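Local coordinates for beta-Ala-His dipeptidase (Homo sapiens, PDB 3DLJ), which hydrolyses Xaa-His dipeptides, above all carnosine and anserine, as a secreted homodimeric metallopeptidase of the M20 family with two zinc ions per subunit, at residues R222-F227 with K350-L355. Sequence-based numbering, arbitrary orientation.
Sequences RGNSYF and KFSIRL
Asn-224 lays its side-chain amide flat over the guanidinium of Arg-354: the planes differ by 15°, and ND2 stands 3.3 Å from CZ of Arg-354, over the centre of the group. ND2 and the nearby NH2 of Arg-354 are both donors, so this is stacking and not a hydrogen bond. With CG of Asn-224 anti to the backbone N (chi1 -154°), the amide leans toward the opposite strand. CB of Arg-354 in turn lies over one face of the Arg-222 guanidinium, 3.5 Å from NE of Arg-222, which is itself tied to the carbonyl of Gly-426. Exchanging Arg-354 for an alanine would probably strip the Asn-224 amide of its stacking partner, take a positive charge from near the zinc ligand His-456, and leave the amide less restrained.

The non-hydrogen-bonded pairs Asn-224/Arg-354 and Tyr-226/Ser-352 alternate with the hydrogen-bonded pairs Gly-223/Leu-355, Ser-225/Ile-353 and Phe-227/Phe-351 along two antiparallel strands of the branched sheet that also includes strands 324-331 and 384-397, in the domain that M20 enzymes carry beside their zinc-binding catalytic domain. Arg-354 lies toward the active site, its side chain about 7 Å from that of His-456.

At Ser-225 the carbonyl oxygen of Ile-353 is gripped twice, by the backbone N and by OG, the latter at 3.1 Å on a lone pair in the carbonyl plane. On that same side of the sheet, CB of Phe-227 rests over the face of the Phe-351 ring, 3.7 Å from its centroid, a CH-pi contact. The two rings are nearly parallel (13°) but slid apart, with centroids 5.2 Å from each other, and Val-368 of helix 361-377 touches both. On the opposite face, the one that carries Asn-224 and Arg-354, the Tyr-226 OH lies 3.5 Å from CB of Lys-350, while NZ of Lys-350 makes a salt bridge to Glu-331.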
ATOM      1  N   ARG A 222       5.462  -6.986   5.984  1.00 33.08           N
ATOM      2  CA  ARG A 222       6.468  -6.477   6.907  1.00 33.18           C
ATOM      3  C   ARG A 222       5.905  -5.326   7.741  1.00 33.77           C
ATOM      4  O   ARG A 222       4.939  -4.702   7.351  1.00 33.84           O
ATOM      5  CB  ARG A 222       7.731  -6.050   6.164  1.00 33.31           C
ATOM      6  CG  ARG A 222       8.514  -7.199   5.565  1.00 31.49           C
ATOM      7  CD  ARG A 222       9.963  -6.792   5.330  1.00 30.06           C
ATOM      8  NE  ARG A 222      10.060  -6.019   4.101  1.00 28.33           N
ATOM      9  CZ  ARG A 222      11.157  -5.844   3.377  1.00 27.96           C
ATOM     10  NH1 ARG A 222      12.344  -6.387   3.725  1.00 25.78           N
ATOM     11  NH2 ARG A 222      11.044  -5.130   2.283  1.00 28.54           N
ATOM     12  N   GLY A 223       6.503  -5.083   8.908  1.00 34.24           N
ATOM     13  CA  GLY A 223       6.290  -3.848   9.644  1.00 34.62           C
ATOM     14  C   GLY A 223       7.115  -2.715   9.050  1.00 35.41           C
ATOM     15  O   GLY A 223       7.757  -2.875   7.996  1.00 35.14           O
ATOM     16  N   ASN A 224       7.083  -1.558   9.714  1.00 35.60           N
ATOM     17  CA  ASN A 224       7.901  -0.428   9.294  1.00 35.73           C
ATOM     18  C   ASN A 224       8.267   0.524  10.430  1.00 35.54           C
ATOM     19  O   ASN A 224       7.544   0.646  11.409  1.00 35.71           O
ATOM     20  CB  ASN A 224       7.268   0.353   8.119  1.00 36.14           C
ATOM     21  CG  ASN A 224       8.332   1.086   7.271  1.00 36.65           C
ATOM     22  OD1 ASN A 224       9.530   0.926   7.497  1.00 38.20           O
ATOM     23  ND2 ASN A 224       7.898   1.869   6.307  1.00 37.66           N
ATOM     24  N   SER A 225       9.409   1.184  10.294  1.00 35.04           N
ATOM     25  CA  SER A 225       9.750   2.268  11.183  1.00 35.23           C
ATOM     26  C   SER A 225      10.333   3.417  10.347  1.00 35.23           C
ATOM     27  O   SER A 225      11.349   3.260   9.670  1.00 36.52           O
ATOM     28  CB  SER A 225      10.687   1.781  12.291  1.00 35.09           C
ATOM     29  OG  SER A 225      11.804   1.120  11.731  1.00 36.08           O
ATOM     30  N   TYR A 226       9.647   4.552  10.357  1.00 33.92           N
ATOM     31  CA  TYR A 226      10.045   5.701   9.591  1.00 32.27           C
ATOM     32  C   TYR A 226      10.771   6.710  10.495  1.00 32.35           C
ATOM     33  O   TYR A 226      10.236   7.129  11.521  1.00 31.62           O
ATOM     34  CB  TYR A 226       8.808   6.329   8.923  1.00 31.07           C
ATOM     35  CG  TYR A 226       9.160   7.063   7.635  1.00 30.94           C
ATOM     36  CD1 TYR A 226       9.035   6.438   6.390  1.00 29.72           C
ATOM     37  CD2 TYR A 226       9.664   8.377   7.678  1.00 31.41           C
ATOM     38  CE1 TYR A 226       9.372   7.108   5.212  1.00 28.70           C
ATOM     39  CE2 TYR A 226      10.002   9.050   6.522  1.00 31.87           C
ATOM     40  CZ  TYR A 226       9.860   8.415   5.298  1.00 31.18           C
ATOM     41  OH  TYR A 226      10.187   9.132   4.188  1.00 31.76           O
ATOM     42  N   PHE A 227      11.995   7.071  10.111  1.00 32.14           N
ATOM     43  CA  PHE A 227      12.817   7.997  10.880  1.00 32.47           C
ATOM     44  C   PHE A 227      13.018   9.320  10.146  1.00 32.79           C
ATOM     45  O   PHE A 227      13.135   9.364   8.927  1.00 33.65           O
ATOM     46  CB  PHE A 227      14.176   7.369  11.244  1.00 31.86           C
ATOM     47  CG  PHE A 227      14.071   6.227  12.228  1.00 30.80           C
ATOM     48  CD1 PHE A 227      13.842   4.927  11.786  1.00 30.19           C
ATOM     49  CD2 PHE A 227      14.192   6.458  13.588  1.00 29.44           C
ATOM     50  CE1 PHE A 227      13.720   3.884  12.685  1.00 29.18           C
ATOM     51  CE2 PHE A 227      14.079   5.404  14.500  1.00 30.85           C
ATOM     52  CZ  PHE A 227      13.837   4.117  14.041  1.00 30.11           C
ATOM     53  N   LYS A 350      15.433  11.409   5.714  1.00 32.43           N
ATOM     54  CA  LYS A 350      14.324  10.451   5.852  1.00 31.71           C
ATOM     55  C   LYS A 350      14.756   9.062   5.445  1.00 30.84           C
ATOM     56  O   LYS A 350      15.359   8.858   4.378  1.00 31.16           O
ATOM     57  CB  LYS A 350      13.131  10.868   4.992  1.00 31.62           C
ATOM     58  CG  LYS A 350      12.805  12.362   4.999  1.00 33.76           C
ATOM     59  CD  LYS A 350      11.831  12.775   6.074  1.00 32.82           C
ATOM     60  CE  LYS A 350      11.699  14.299   6.063  1.00 34.60           C
ATOM     61  NZ  LYS A 350      10.504  14.756   5.285  1.00 34.99           N
ATOM     62  N   PHE A 351      14.437   8.096   6.294  1.00 30.10           N
ATOM     63  CA  PHE A 351      14.740   6.712   6.012  1.00 29.51           C
ATOM     64  C   PHE A 351      13.837   5.820   6.857  1.00 29.60           C
ATOM     65  O   PHE A 351      13.255   6.268   7.834  1.00 29.32           O
ATOM     66  CB  PHE A 351      16.238   6.397   6.261  1.00 28.73           C
ATOM     67  CG  PHE A 351      16.637   6.360   7.735  1.00 27.69           C
ATOM     68  CD1 PHE A 351      16.595   5.165   8.451  1.00 25.46           C
ATOM     69  CD2 PHE A 351      17.045   7.513   8.388  1.00 27.20           C
ATOM     70  CE1 PHE A 351      16.975   5.107   9.786  1.00 26.30           C
ATOM     71  CE2 PHE A 351      17.427   7.471   9.738  1.00 28.62           C
ATOM     72  CZ  PHE A 351      17.398   6.264  10.433  1.00 28.69           C
ATOM     73  N   SER A 352      13.718   4.564   6.464  1.00 29.95           N
ATOM     74  CA  SER A 352      12.873   3.644   7.202  1.00 30.54           C
ATOM     75  C   SER A 352      13.475   2.254   7.195  1.00 30.14           C
ATOM     76  O   SER A 352      14.264   1.906   6.329  1.00 30.22           O
ATOM     77  CB  SER A 352      11.428   3.632   6.647  1.00 30.55           C
ATOM     78  OG  SER A 352      11.395   3.300   5.267  1.00 30.97           O
ATOM     79  N   ILE A 353      13.084   1.476   8.186  1.00 30.27           N
ATOM     80  CA  ILE A 353      13.485   0.101   8.316  1.00 30.46           C
ATOM     81  C   ILE A 353      12.219  -0.759   8.327  1.00 30.88           C
ATOM     82  O   ILE A 353      11.348  -0.613   9.198  1.00 31.96           O
ATOM     83  CB  ILE A 353      14.325  -0.119   9.617  1.00 30.35           C
ATOM     84  CG1 ILE A 353      15.553   0.813   9.631  1.00 30.24           C
ATOM     85  CG2 ILE A 353      14.747  -1.568   9.751  1.00 27.83           C
ATOM     86  CD1 ILE A 353      16.339   0.825  10.946  1.00 31.17           C
ATOM     87  N   ARG A 354      12.134  -1.662   7.365  1.00 30.75           N
ATOM     88  CA  ARG A 354      11.079  -2.644   7.325  1.00 29.92           C
ATOM     89  C   ARG A 354      11.329  -3.694   8.373  1.00 29.91           C
ATOM     90  O   ARG A 354      12.455  -4.174   8.541  1.00 30.64           O
ATOM     91  CB  ARG A 354      10.983  -3.238   5.927  1.00 30.09           C
ATOM     92  CG  ARG A 354      10.686  -2.187   4.863  1.00 30.07           C
ATOM     93  CD  ARG A 354       9.199  -1.785   4.829  1.00 32.56           C
ATOM     94  NE  ARG A 354       8.936  -0.712   3.856  1.00 34.69           N
ATOM     95  CZ  ARG A 354       7.747  -0.129   3.658  1.00 35.86           C
ATOM     96  NH1 ARG A 354       7.627   0.834   2.749  1.00 34.65           N
ATOM     97  NH2 ARG A 354       6.679  -0.507   4.362  1.00 34.86           N
ATOM     98  N   LEU A 355      10.285  -4.032   9.120  1.00 29.59           N
ATOM     99  CA  LEU A 355      10.451  -4.902  10.263  1.00 29.11           C
ATOM    100  C   LEU A 355       9.863  -6.276   9.998  1.00 29.05           C
ATOM    101  O   LEU A 355       8.887  -6.408   9.273  1.00 28.84           O
ATOM    102  CB  LEU A 355       9.844  -4.279  11.509  1.00 29.31           C
ATOM    103  CG  LEU A 355      10.175  -2.809  11.800  1.00 29.66           C
ATOM    104  CD1 LEU A 355       9.484  -2.380  13.106  1.00 30.40           C
ATOM    105  CD2 LEU A 355      11.653  -2.608  11.932  1.00 30.42           C
TER